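Long-range contacts in hemolysin activator protein CdiB (Acinetobacter baumannii ACICU, PDB 6WIL), which probably secretes the CdiA toxin of contact-dependent growth inhibition across the outer membrane, as a two-partner secretion transporter of the Omp85 superfamily: residues V49-C54 and G96-H101; K58-I63 and G131-S136; A186-I191 and I208-A213; G372-D377 and Y423-L428. All blocks are in the same frame, centred on the assembly; numbering follows the deposited sequence.

Contact 1 (V49-C54 and G96-H101); sequences VEESPC and GTQSLH
Gly96, at the N-cap of helix 97-113, meets the carboxylate of Glu51 with its backbone N. That bond to OE1 is weak because it is strongly bent. Close by, CA of Gly96 lies 3.4 Å from O of Pro53. Thr97 is linked to the loop through water: water 1 accepts from Thr97 N and donates to Pro53 O. Gln98 N gives its hydrogen to OE2 of Glu51 at 2.8 Å, on the syn lone pair. CG of Gln98 points away from the backbone N (chi1 179°) and comes within 4.1 Å of Val49 CG2. Ser99 contributes twice to OE1 of Glu51. Its N is 2.8 Å from OE1, on the syn side, and its OG is 2.6 Å from OE1, above the carboxylate plane. Both come from the same face of that plane. Ser99 OG also accepts from Val49 N at 2.7 Å, in a nearly straight bond (170°). At the other end of the loop Cys54, next to Gly96, forms a disulfide with Cys94. The glutamate thus takes up N-H groups of the first helical turn. Its negative charge sits at the helix N-terminus, where the helix dipole would probably stabilise the ionised form.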
loop_
_atom_site.group_PDB
_atom_site.type_symbol
_atom_site.label_atom_id
_atom_site.label_comp_id
_atom_site.label_asym_id
_atom_site.label_seq_id
_atom_site.Cartn_x
_atom_site.Cartn_y
_atom_site.Cartn_z
ATOM N N VAL A 49 -7.202 43.604 12.373
ATOM C CA VAL A 49 -7.863 44.669 11.632
ATOM C C VAL A 49 -7.907 45.913 12.514
ATOM O O VAL A 49 -7.613 45.864 13.708
ATOM C CB VAL A 49 -9.281 44.269 11.170
ATOM C CG1 VAL A 49 -9.217 43.117 10.178
ATOM C CG2 VAL A 49 -10.139 43.888 12.365
ATOM N N GLU A 50 -8.273 47.043 11.903
ATOM C CA GLU A 50 -8.380 48.310 12.622
ATOM C C GLU A 50 -9.749 48.399 13.290
ATOM O O GLU A 50 -10.780 48.271 12.620
ATOM C CB GLU A 50 -8.161 49.481 11.666
ATOM N N GLU A 51 -9.764 48.618 14.608
ATOM C CA GLU A 51 -10.966 48.442 15.414
ATOM C C GLU A 51 -11.184 49.622 16.350
ATOM O O GLU A 51 -10.261 50.378 16.663
ATOM C CB GLU A 51 -10.888 47.159 16.232
ATOM C CG GLU A 51 -10.141 46.071 15.517
ATOM C CD GLU A 51 -10.537 44.703 15.977
ATOM O OE1 GLU A 51 -9.642 43.933 16.365
ATOM O OE2 GLU A 51 -11.746 44.404 15.953
ATOM N N SER A 52 -12.427 49.746 16.826
ATOM C CA SER A 52 -12.843 50.939 17.554
ATOM C C SER A 52 -12.152 50.982 18.920
ATOM O O SER A 52 -11.302 51.858 19.123
ATOM C CB SER A 52 -14.372 51.004 17.639
ATOM O OG SER A 52 -14.969 50.523 16.445
ATOM N N PRO A 53 -12.440 50.070 19.893
ATOM C CA PRO A 53 -11.514 49.950 21.025
ATOM C C PRO A 53 -10.569 48.773 20.836
ATOM O O PRO A 53 -10.988 47.696 20.400
ATOM C CB PRO A 53 -12.444 49.750 22.232
ATOM C CG PRO A 53 -13.833 49.503 21.649
ATOM C CD PRO A 53 -13.656 49.288 20.178
ATOM N N CYS A 54 -9.290 48.967 21.148
ATOM C CA CYS A 54 -8.297 47.918 20.986
ATOM C C CYS A 54 -7.304 47.983 22.135
ATOM O O CYS A 54 -7.191 48.995 22.829
ATOM C CB CYS A 54 -7.573 48.027 19.635
ATOM S SG CYS A 54 -6.650 49.566 19.353
ATOM N N GLY A 96 -8.588 44.548 18.854
ATOM C CA GLY A 96 -9.967 44.670 19.263
ATOM C C GLY A 96 -10.702 43.347 19.120
ATOM O O GLY A 96 -10.132 42.319 18.758
ATOM N N THR A 97 -12.010 43.408 19.385
ATOM C CA THR A 97 -12.803 42.187 19.494
ATOM C C THR A 97 -12.774 41.368 18.208
ATOM O O THR A 97 -12.728 40.133 18.252
ATOM C CB THR A 97 -14.249 42.517 19.875
ATOM O OG1 THR A 97 -14.896 43.209 18.800
ATOM C CG2 THR A 97 -14.291 43.383 21.124
ATOM N N GLN A 98 -12.789 42.029 17.049
ATOM C CA GLN A 98 -12.840 41.274 15.800
ATOM C C GLN A 98 -11.508 40.590 15.502
ATOM O O GLN A 98 -11.490 39.443 15.043
ATOM C CB GLN A 98 -13.262 42.177 14.641
ATOM C CG GLN A 98 -13.307 41.459 13.302
ATOM C CD GLN A 98 -14.183 40.218 13.338
ATOM O OE1 GLN A 98 -15.285 40.239 13.887
ATOM N NE2 GLN A 98 -13.691 39.126 12.762
ATOM N N SER A 99 -10.379 41.264 15.754
ATOM C CA SER A 99 -9.085 40.615 15.548
ATOM C C SER A 99 -8.868 39.492 16.550
ATOM O O SER A 99 -8.286 38.456 16.212
ATOM C CB SER A 99 -7.937 41.621 15.655
ATOM O OG SER A 99 -8.079 42.679 14.728
ATOM N N LEU A 100 -9.304 39.694 17.795
ATOM C CA LEU A 100 -9.179 38.642 18.796
ATOM C C LEU A 100 -9.960 37.402 18.379
ATOM O O LEU A 100 -9.489 36.272 18.558
ATOM C CB LEU A 100 -9.652 39.156 20.156
ATOM C CG LEU A 100 -9.593 38.174 21.328
ATOM C CD1 LEU A 100 -8.186 37.632 21.510
ATOM C CD2 LEU A 100 -10.082 38.837 22.606
ATOM N N HIS A 101 -11.147 37.596 17.798
ATOM C CA HIS A 101 -11.921 36.467 17.295
ATOM C C HIS A 101 -11.179 35.747 16.175
ATOM O O HIS A 101 -11.222 34.514 16.083
ATOM C CB HIS A 101 -13.289 36.949 16.813
ATOM C CG HIS A 101 -14.197 35.846 16.364
ATOM N ND1 HIS A 101 -14.283 34.638 17.021
ATOM C CD2 HIS A 101 -15.063 35.772 15.325
ATOM C CE1 HIS A 101 -15.162 33.867 16.407
ATOM N NE2 HIS A 101 -15.649 34.531 15.375
HETATM O O HOH W 1 -12.902 46.299 19.192
#

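Contact 2 (K58-I63 and G131-S136); sequences KEISLI and GNLNLS
Strand 59-62 lies parallel to the start of strand 132-149 in the sheet of the POTRA domain of ShlB type, with Ile60 beside Leu133 and Leu62 beside Leu135. Lys58 N opens the ladder with a bond to Gly131 O. Leu133 N then donates to Glu59 O, and Ser61 N to Leu133 O. Leu135 N donates to Ser61 O, and Ile63 N to Leu135 O at 2.8 Å. On one face Ile60 and Leu133 point the same way, and CG2 of Ile60 lies 4.1 Å from CD2 of Leu133. Leu62 has CG anti to the backbone N (chi1 -171°); together with chi2 at 64° this brings CD1 to 3.4 Å from Leu135 O. Helix 77-85 covers this face, with Ile80 against Ile60, Leu62 and Leu135. The other face is more polar. Glu59 and Asn132 run side by side there, their flat ends turned 20° from each other. Within its own segment, Glu59 OE2 forms a salt bridge with Lys58 NZ, 3.5 Å away. Ile63 lays CG1 across Asn134, 3.6 Å from its CG. The far edge of strand 132-149 is occupied too: Asn134 and Ser136 bond through their backbones to Ser124 and Val122. Beyond the last ladder bond, Ser136 OG donates to Ile63 O at 2.6 Å, tilted out of the carbonyl plane.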
loop_
_atom_site.group_PDB
_atom_site.type_symbol
_atom_site.label_atom_id
_atom_site.label_comp_id
_atom_site.label_asym_id
_atom_site.label_seq_id
_atom_site.Cartn_x
_atom_site.Cartn_y
_atom_site.Cartn_z
ATOM N N LYS A 58 1.361 42.676 24.425
ATOM C CA LYS A 58 2.802 42.593 24.565
ATOM C C LYS A 58 3.284 41.194 24.911
ATOM O O LYS A 58 4.496 40.951 24.873
ATOM C CB LYS A 58 3.304 43.587 25.625
ATOM C CG LYS A 58 2.947 43.242 27.056
ATOM C CD LYS A 58 3.200 44.442 27.959
ATOM C CE LYS A 58 2.968 44.119 29.429
ATOM N NZ LYS A 58 4.088 43.346 30.038
ATOM N N GLU A 59 2.378 40.273 25.239
ATOM C CA GLU A 59 2.731 38.891 25.532
ATOM C C GLU A 59 1.613 37.987 25.038
ATOM O O GLU A 59 0.443 38.221 25.357
ATOM C CB GLU A 59 2.952 38.667 27.037
ATOM C CG GLU A 59 3.855 39.687 27.716
ATOM C CD GLU A 59 4.308 39.255 29.095
ATOM O OE1 GLU A 59 3.869 38.182 29.562
ATOM O OE2 GLU A 59 5.115 39.988 29.706
ATOM N N ILE A 60 1.970 36.968 24.262
ATOM C CA ILE A 60 1.049 35.900 23.889
ATOM C C ILE A 60 1.542 34.629 24.560
ATOM O O ILE A 60 2.676 34.193 24.322
ATOM C CB ILE A 60 0.953 35.721 22.369
ATOM C CG1 ILE A 60 0.724 37.072 21.692
ATOM C CG2 ILE A 60 -0.178 34.753 22.030
ATOM C CD1 ILE A 60 1.047 37.074 20.211
ATOM N N SER A 61 0.703 34.039 25.406
ATOM C CA SER A 61 1.118 32.903 26.211
ATOM C C SER A 61 0.021 31.851 26.224
ATOM O O SER A 61 -1.155 32.143 25.990
ATOM C CB SER A 61 1.451 33.324 27.649
ATOM O OG SER A 61 2.159 34.551 27.676
ATOM N N LEU A 62 0.428 30.614 26.490
ATOM C CA LEU A 62 -0.492 29.531 26.796
ATOM C C LEU A 62 -0.489 29.323 28.305
ATOM O O LEU A 62 0.576 29.142 28.907
ATOM C CB LEU A 62 -0.101 28.244 26.071
ATOM C CG LEU A 62 -1.130 27.112 26.147
ATOM C CD1 LEU A 62 -2.422 27.513 25.444
ATOM C CD2 LEU A 62 -0.574 25.817 25.567
ATOM N N ILE A 63 -1.669 29.368 28.909
ATOM C CA ILE A 63 -1.825 29.425 30.357
ATOM C C ILE A 63 -2.601 28.197 30.799
ATOM O O ILE A 63 -3.665 27.914 30.239
ATOM C CB ILE A 63 -2.541 30.708 30.819
ATOM C CG1 ILE A 63 -1.698 31.933 30.470
ATOM C CG2 ILE A 63 -2.822 30.662 32.311
ATOM C CD1 ILE A 63 -0.321 31.915 31.089
ATOM N N GLY A 131 -2.153 44.078 28.784
ATOM C CA GLY A 131 -1.586 43.782 27.484
ATOM C C GLY A 131 -1.160 42.344 27.267
ATOM O O GLY A 131 -0.430 42.066 26.313
ATOM N N ASN A 132 -1.597 41.417 28.116
ATOM C CA ASN A 132 -1.209 40.013 28.007
ATOM C C ASN A 132 -2.339 39.223 27.357
ATOM O O ASN A 132 -3.406 39.046 27.953
ATOM C CB ASN A 132 -0.865 39.437 29.379
ATOM C CG ASN A 132 0.411 40.016 29.948
ATOM O OD1 ASN A 132 1.069 40.840 29.312
ATOM N ND2 ASN A 132 0.762 39.602 31.160
ATOM N N LEU A 133 -2.103 38.739 26.140
ATOM C CA LEU A 133 -3.031 37.814 25.502
ATOM C C LEU A 133 -2.727 36.412 26.013
ATOM O O LEU A 133 -1.700 35.824 25.662
ATOM C CB LEU A 133 -2.917 37.879 23.984
ATOM C CG LEU A 133 -3.860 36.902 23.276
ATOM C CD1 LEU A 133 -5.300 37.203 23.646
ATOM C CD2 LEU A 133 -3.667 36.945 21.772
ATOM N N ASN A 134 -3.611 35.881 26.850
ATOM C CA ASN A 134 -3.405 34.585 27.483
ATOM C C ASN A 134 -4.416 33.596 26.920
ATOM O O ASN A 134 -5.623 33.726 27.153
ATOM C CB ASN A 134 -3.516 34.700 29.001
ATOM C CG ASN A 134 -2.290 35.339 29.620
ATOM O OD1 ASN A 134 -1.232 35.405 28.995
ATOM N ND2 ASN A 134 -2.419 35.798 30.856
ATOM N N LEU A 135 -3.918 32.615 26.177
ATOM C CA LEU A 135 -4.747 31.575 25.594
ATOM C C LEU A 135 -4.745 30.342 26.484
ATOM O O LEU A 135 -3.786 30.079 27.215
ATOM C CB LEU A 135 -4.259 31.199 24.197
ATOM C CG LEU A 135 -4.485 32.244 23.109
ATOM C CD1 LEU A 135 -4.038 31.692 21.770
ATOM C CD2 LEU A 135 -5.946 32.656 23.067
ATOM N N SER A 136 -5.836 29.590 26.421
ATOM C CA SER A 136 -5.926 28.333 27.144
ATOM C C SER A 136 -6.538 27.279 26.243
ATOM O O SER A 136 -7.198 27.589 25.250
ATOM C CB SER A 136 -6.758 28.456 28.419
ATOM O OG SER A 136 -5.954 28.917 29.479
#

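Contact 3 (A186-I191 and I208-A213); sequences AVDMQI and ILKLQA
Leu209 carries CG anti to its carbonyl carbon (chi1 -73°), and its CD2 turns toward Met189. Met189, a selenomethionine, is extended through chi2 and bends at chi3 (-85°), bringing CE back to within 3.7 Å of Leu209 CD2. Leu209 CD2 also lies 3.7 Å from Met189 CG and touches CG1 of Val187. CG2 of Val187 meets CD2 of Leu211 at 3.7 Å. These side chains lie alongside one another and point the same way. Helix 171-181 packs on this face, with Leu174 and Leu178 against Met189 and Leu181 against Val187. The two strands are the arms of a beta hairpin, strands 185-193 and 204-213. Its first arm belongs to the second POTRA domain, and strand 217-228 of the barrel follows its second arm. Ala186 with Gln212, Asp188 with Lys210, and Gln190 with Ile208 are antiparallel hydrogen-bonded pairs, each with two backbone bonds. Strand 132-149 takes the other edge of strand 204-213, through Leu209 and Leu211. The other face is mixed: Asp188, Gln190, Lys210 and Gln212 share it with Ala186 and Ile208. CB of Asp188 lies 3.9 Å from CB of Lys210. NZ of Lys210 hydrogen-bonds OE1 of Gln148. Water 2 lies within 3.1 Å of Gln190 OE1 and 2.9 Å of Ile208 O, with a weak bond to Lys210 NZ.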
loop_
_atom_site.group_PDB
_atom_site.type_symbol
_atom_site.label_atom_id
_atom_site.label_comp_id
_atom_site.label_asym_id
_atom_site.label_seq_id
_atom_site.Cartn_x
_atom_site.Cartn_y
_atom_site.Cartn_z
ATOM N N ALA A 186 -16.529 -4.940 9.734
ATOM C CA ALA A 186 -17.213 -3.757 9.229
ATOM C C ALA A 186 -17.431 -2.825 10.413
ATOM O O ALA A 186 -18.045 -3.222 11.410
ATOM C CB ALA A 186 -18.539 -4.129 8.568
ATOM N N VAL A 187 -16.909 -1.603 10.328
ATOM C CA VAL A 187 -16.814 -0.715 11.481
ATOM C C VAL A 187 -17.672 0.522 11.258
ATOM O O VAL A 187 -17.704 1.082 10.157
ATOM C CB VAL A 187 -15.350 -0.315 11.762
ATOM C CG1 VAL A 187 -15.270 0.625 12.954
ATOM C CG2 VAL A 187 -14.504 -1.548 12.001
ATOM N N ASP A 188 -18.376 0.938 12.309
ATOM C CA ASP A 188 -19.037 2.235 12.373
ATOM C C ASP A 188 -18.502 2.956 13.602
ATOM O O ASP A 188 -18.563 2.421 14.714
ATOM C CB ASP A 188 -20.560 2.081 12.436
ATOM C CG ASP A 188 -21.298 3.394 12.194
ATOM O OD1 ASP A 188 -21.164 4.328 13.016
ATOM O OD2 ASP A 188 -22.008 3.491 11.171
HETATM N N MSE A 189 -17.957 4.150 13.400
HETATM C CA MSE A 189 -17.327 4.893 14.484
HETATM C C MSE A 189 -18.001 6.255 14.645
HETATM O O MSE A 189 -18.164 7.000 13.676
HETATM C CB MSE A 189 -15.819 5.047 14.218
HETATM C CG MSE A 189 -14.990 5.536 15.407
HETATM SE SE MSE A 189 -13.059 5.762 15.047
HETATM C CE MSE A 189 -12.437 3.932 15.364
ATOM N N GLN A 190 -18.410 6.566 15.873
ATOM C CA GLN A 190 -19.027 7.842 16.201
ATOM C C GLN A 190 -18.404 8.404 17.469
ATOM O O GLN A 190 -18.015 7.661 18.374
ATOM C CB GLN A 190 -20.544 7.709 16.388
ATOM C CG GLN A 190 -21.324 7.672 15.086
ATOM C CD GLN A 190 -22.745 7.174 15.273
ATOM O OE1 GLN A 190 -23.058 6.509 16.260
ATOM N NE2 GLN A 190 -23.613 7.494 14.320
ATOM N N ILE A 191 -18.306 9.730 17.517
ATOM C CA ILE A 191 -17.846 10.461 18.693
ATOM C C ILE A 191 -19.047 11.163 19.309
ATOM O O ILE A 191 -19.802 11.846 18.606
ATOM C CB ILE A 191 -16.744 11.473 18.337
ATOM C CG1 ILE A 191 -15.405 10.763 18.115
ATOM C CG2 ILE A 191 -16.630 12.545 19.417
ATOM C CD1 ILE A 191 -14.700 10.370 19.396
ATOM N N ILE A 208 -18.135 5.524 20.238
ATOM C CA ILE A 208 -19.180 4.536 19.997
ATOM C C ILE A 208 -18.807 3.720 18.766
ATOM O O ILE A 208 -18.736 4.256 17.654
ATOM C CB ILE A 208 -20.547 5.212 19.814
ATOM C CG1 ILE A 208 -20.797 6.222 20.935
ATOM C CG2 ILE A 208 -21.658 4.170 19.771
ATOM C CD1 ILE A 208 -20.648 5.639 22.323
ATOM N N LEU A 209 -18.582 2.421 18.962
ATOM C CA LEU A 209 -18.186 1.511 17.894
ATOM C C LEU A 209 -19.279 0.478 17.653
ATOM O O LEU A 209 -19.725 -0.188 18.592
ATOM C CB LEU A 209 -16.872 0.806 18.238
ATOM C CG LEU A 209 -15.592 1.637 18.163
ATOM C CD1 LEU A 209 -14.412 0.852 18.711
ATOM C CD2 LEU A 209 -15.338 2.050 16.731
ATOM N N LYS A 210 -19.703 0.345 16.398
ATOM C CA LYS A 210 -20.600 -0.722 15.963
ATOM C C LYS A 210 -19.825 -1.633 15.015
ATOM O O LYS A 210 -19.420 -1.205 13.929
ATOM C CB LYS A 210 -21.850 -0.160 15.291
ATOM C CG LYS A 210 -22.966 0.213 16.256
ATOM C CD LYS A 210 -24.264 0.504 15.516
ATOM C CE LYS A 210 -24.352 1.957 15.092
ATOM N NZ LYS A 210 -24.577 2.847 16.263
ATOM N N LEU A 211 -19.622 -2.885 15.424
ATOM C CA LEU A 211 -18.783 -3.827 14.697
ATOM C C LEU A 211 -19.608 -5.008 14.199
ATOM O O LEU A 211 -20.534 -5.468 14.875
ATOM C CB LEU A 211 -17.632 -4.337 15.576
ATOM C CG LEU A 211 -16.722 -3.299 16.241
ATOM C CD1 LEU A 211 -15.700 -3.978 17.138
ATOM C CD2 LEU A 211 -16.026 -2.421 15.206
ATOM N N GLN A 212 -19.254 -5.495 13.011
ATOM C CA GLN A 212 -19.851 -6.688 12.427
ATOM C C GLN A 212 -18.734 -7.497 11.790
ATOM O O GLN A 212 -18.096 -7.031 10.842
ATOM C CB GLN A 212 -20.920 -6.324 11.393
ATOM C CG GLN A 212 -21.256 -7.434 10.418
ATOM C CD GLN A 212 -22.224 -6.980 9.346
ATOM O OE1 GLN A 212 -23.371 -6.641 9.636
ATOM N NE2 GLN A 212 -21.763 -6.956 8.100
ATOM N N ALA A 213 -18.494 -8.697 12.315
ATOM C CA ALA A 213 -17.371 -9.502 11.855
ATOM C C ALA A 213 -17.507 -9.835 10.373
ATOM O O ALA A 213 -18.602 -10.111 9.877
ATOM C CB ALA A 213 -17.271 -10.786 12.679
HETATM O O HOH W 2 -21.275 3.916 16.197
#

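Contact 4 (G372-D377 and Y423-L428); sequences GNAVLD and YTTPFL
Val375 and Thr424 form an antiparallel hydrogen-bonded pair where strand 374-386 runs beside strand 414-429. The axes of the two short strands come within 4.7 Å and are 173° apart. Val375 N donates to Thr424 O at 2.9 Å, and Thr424 N returns a bond to Val375 O. Leu376 and Tyr423 make the next pair, non-hydrogen-bonded. Here CA of Tyr423 lies 3.4 Å from O of Val375 in a CA-H...O contact. On the other flank, CA of Ala374 makes a similar contact to Thr424 O. The strands are neighbours in the 16-stranded antiparallel barrel, the part of the protein that spans the outer membrane.

Tyr423 is the main side chain. Its CG stands anti to the backbone N (chi1 -180°), and the ring extends along the neighbouring strand. Leu376 crosses it at about a right angle, with CD1 3.9 Å from Tyr423 CD1. The phenol end reaches Ala374, whose CB is 3.7 Å from Tyr423 OH. CB of Ala374 also touches OG1 of Thr425, and that hydroxyl donates to Pro426 O within its own strand. Past the ladder, the ring of Pro426 lies against Asn373, with Pro426 CG 3.7 Å from Asn373 CB.

Asp377 forms a salt bridge with Arg422. Strands 349-371 and 432-444 continue the sheet beyond the pair, through Leu376 to Gln369 and Tyr423 to Leu438. Proline has no N-H, so Pro426 N cannot donate to the neighbouring strand. Its meeting with Asn373 is van der Waals contact, with Pro426 CD 3.5 Å from Asn373 O.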
loop_
_atom_site.group_PDB
_atom_site.type_symbol
_atom_site.label_atom_id
_atom_site.label_comp_id
_atom_site.label_asym_id
_atom_site.label_seq_id
_atom_site.Cartn_x
_atom_site.Cartn_y
_atom_site.Cartn_z
ATOM N N GLY A 372 -9.192 14.495 -4.462
ATOM C CA GLY A 372 -10.475 14.204 -5.078
ATOM C C GLY A 372 -10.760 12.717 -5.009
ATOM O O GLY A 372 -10.731 12.104 -3.936
ATOM N N ASN A 373 -11.032 12.121 -6.167
ATOM C CA ASN A 373 -11.212 10.682 -6.283
ATOM C C ASN A 373 -9.975 9.990 -6.838
ATOM O O ASN A 373 -10.041 8.805 -7.184
ATOM C CB ASN A 373 -12.425 10.369 -7.160
ATOM C CG ASN A 373 -13.641 11.189 -6.785
ATOM O OD1 ASN A 373 -14.211 11.889 -7.622
ATOM N ND2 ASN A 373 -14.041 11.111 -5.521
ATOM N N ALA A 374 -8.855 10.702 -6.942
ATOM C CA ALA A 374 -7.622 10.132 -7.461
ATOM C C ALA A 374 -6.768 9.592 -6.323
ATOM O O ALA A 374 -6.719 10.174 -5.234
ATOM C CB ALA A 374 -6.836 11.174 -8.257
ATOM N N VAL A 375 -6.101 8.472 -6.580
ATOM C CA VAL A 375 -5.228 7.825 -5.610
ATOM C C VAL A 375 -3.833 7.732 -6.213
ATOM O O VAL A 375 -3.677 7.303 -7.362
ATOM C CB VAL A 375 -5.747 6.430 -5.215
ATOM C CG1 VAL A 375 -4.946 5.876 -4.045
ATOM C CG2 VAL A 375 -7.230 6.487 -4.877
ATOM N N LEU A 376 -2.829 8.139 -5.442
ATOM C CA LEU A 376 -1.432 8.016 -5.842
ATOM C C LEU A 376 -0.674 7.314 -4.728
ATOM O O LEU A 376 -0.705 7.764 -3.578
ATOM C CB LEU A 376 -0.808 9.383 -6.130
ATOM C CG LEU A 376 0.689 9.357 -6.451
ATOM C CD1 LEU A 376 0.928 8.850 -7.864
ATOM C CD2 LEU A 376 1.325 10.726 -6.248
ATOM N N ASP A 377 -0.001 6.216 -5.062
ATOM C CA ASP A 377 0.766 5.487 -4.064
ATOM C C ASP A 377 2.021 4.910 -4.699
ATOM O O ASP A 377 2.041 4.572 -5.886
ATOM C CB ASP A 377 -0.060 4.371 -3.417
ATOM C CG ASP A 377 -0.453 3.293 -4.397
ATOM O OD1 ASP A 377 0.339 2.346 -4.592
ATOM O OD2 ASP A 377 -1.556 3.390 -4.976
ATOM N N TYR A 423 -0.980 5.166 -10.038
ATOM C CA TYR A 423 -1.902 6.294 -10.070
ATOM C C TYR A 423 -3.225 5.852 -10.674
ATOM O O TYR A 423 -3.246 5.169 -11.704
ATOM C CB TYR A 423 -1.317 7.464 -10.868
ATOM C CG TYR A 423 -2.218 8.675 -10.940
ATOM C CD1 TYR A 423 -2.364 9.523 -9.850
ATOM C CD2 TYR A 423 -2.915 8.979 -12.103
ATOM C CE1 TYR A 423 -3.180 10.633 -9.914
ATOM C CE2 TYR A 423 -3.736 10.090 -12.175
ATOM C CZ TYR A 423 -3.864 10.912 -11.078
ATOM O OH TYR A 423 -4.678 12.020 -11.138
ATOM N N THR A 424 -4.323 6.248 -10.032
ATOM C CA THR A 424 -5.670 5.912 -10.467
ATOM C C THR A 424 -6.546 7.148 -10.347
ATOM O O THR A 424 -6.468 7.874 -9.353
ATOM C CB THR A 424 -6.261 4.768 -9.622
ATOM O OG1 THR A 424 -5.704 3.521 -10.044
ATOM C CG2 THR A 424 -7.774 4.707 -9.750
ATOM N N THR A 425 -7.369 7.393 -11.363
ATOM C CA THR A 425 -8.364 8.450 -11.279
ATOM C C THR A 425 -9.522 8.116 -12.200
ATOM O O THR A 425 -9.322 7.488 -13.249
ATOM C CB THR A 425 -7.785 9.826 -11.647
ATOM O OG1 THR A 425 -8.788 10.832 -11.452
ATOM C CG2 THR A 425 -7.329 9.852 -13.096
ATOM N N PRO A 426 -10.742 8.483 -11.824
ATOM C CA PRO A 426 -11.849 8.458 -12.779
ATOM C C PRO A 426 -11.855 9.717 -13.631
ATOM O O PRO A 426 -11.274 10.744 -13.279
ATOM C CB PRO A 426 -13.087 8.396 -11.878
ATOM C CG PRO A 426 -12.661 9.105 -10.638
ATOM C CD PRO A 426 -11.198 8.779 -10.455
ATOM N N PHE A 427 -12.525 9.617 -14.775
ATOM C CA PHE A 427 -12.658 10.757 -15.672
ATOM C C PHE A 427 -13.765 10.461 -16.669
ATOM O O PHE A 427 -14.159 9.308 -16.864
ATOM C CB PHE A 427 -11.341 11.073 -16.397
ATOM C CG PHE A 427 -10.918 10.022 -17.388
ATOM C CD1 PHE A 427 -10.325 8.843 -16.963
ATOM C CD2 PHE A 427 -11.103 10.220 -18.747
ATOM C CE1 PHE A 427 -9.934 7.878 -17.874
ATOM C CE2 PHE A 427 -10.713 9.260 -19.663
ATOM C CZ PHE A 427 -10.127 8.086 -19.225
ATOM N N LEU A 428 -14.265 11.523 -17.295
ATOM C CA LEU A 428 -15.291 11.403 -18.320
ATOM C C LEU A 428 -14.637 11.225 -19.685
ATOM O O LEU A 428 -13.689 11.939 -20.024
ATOM C CB LEU A 428 -16.198 12.634 -18.317
ATOM C CG LEU A 428 -17.309 12.636 -17.266
ATOM C CD1 LEU A 428 -18.001 13.991 -17.213
ATOM C CD2 LEU A 428 -18.310 11.536 -17.576
#

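How the contacts relate
Contacts 1 and 2 lie in the same part of the chain, with centres 16 Å apart, and their segments alternate in sequence. They touch where CD1 of Leu100 packs on CD1 of Leu133 at 3.6 Å, so helix 97-113 rests on the sheet of contact 2. Contact 3 lies about 41 Å from contact 2, centre to centre, yet both reach one mixed sheet: strand 132-149 pairs with strand 59-62 in contact 2 and further on with strand 204-213 of contact 3. Contact 4 is in the barrel, its centre about 28 Å from that of contact 3 and about 44 Å from that of contact 1. The series thus runs from the POTRA region to the membrane-spanning barrel.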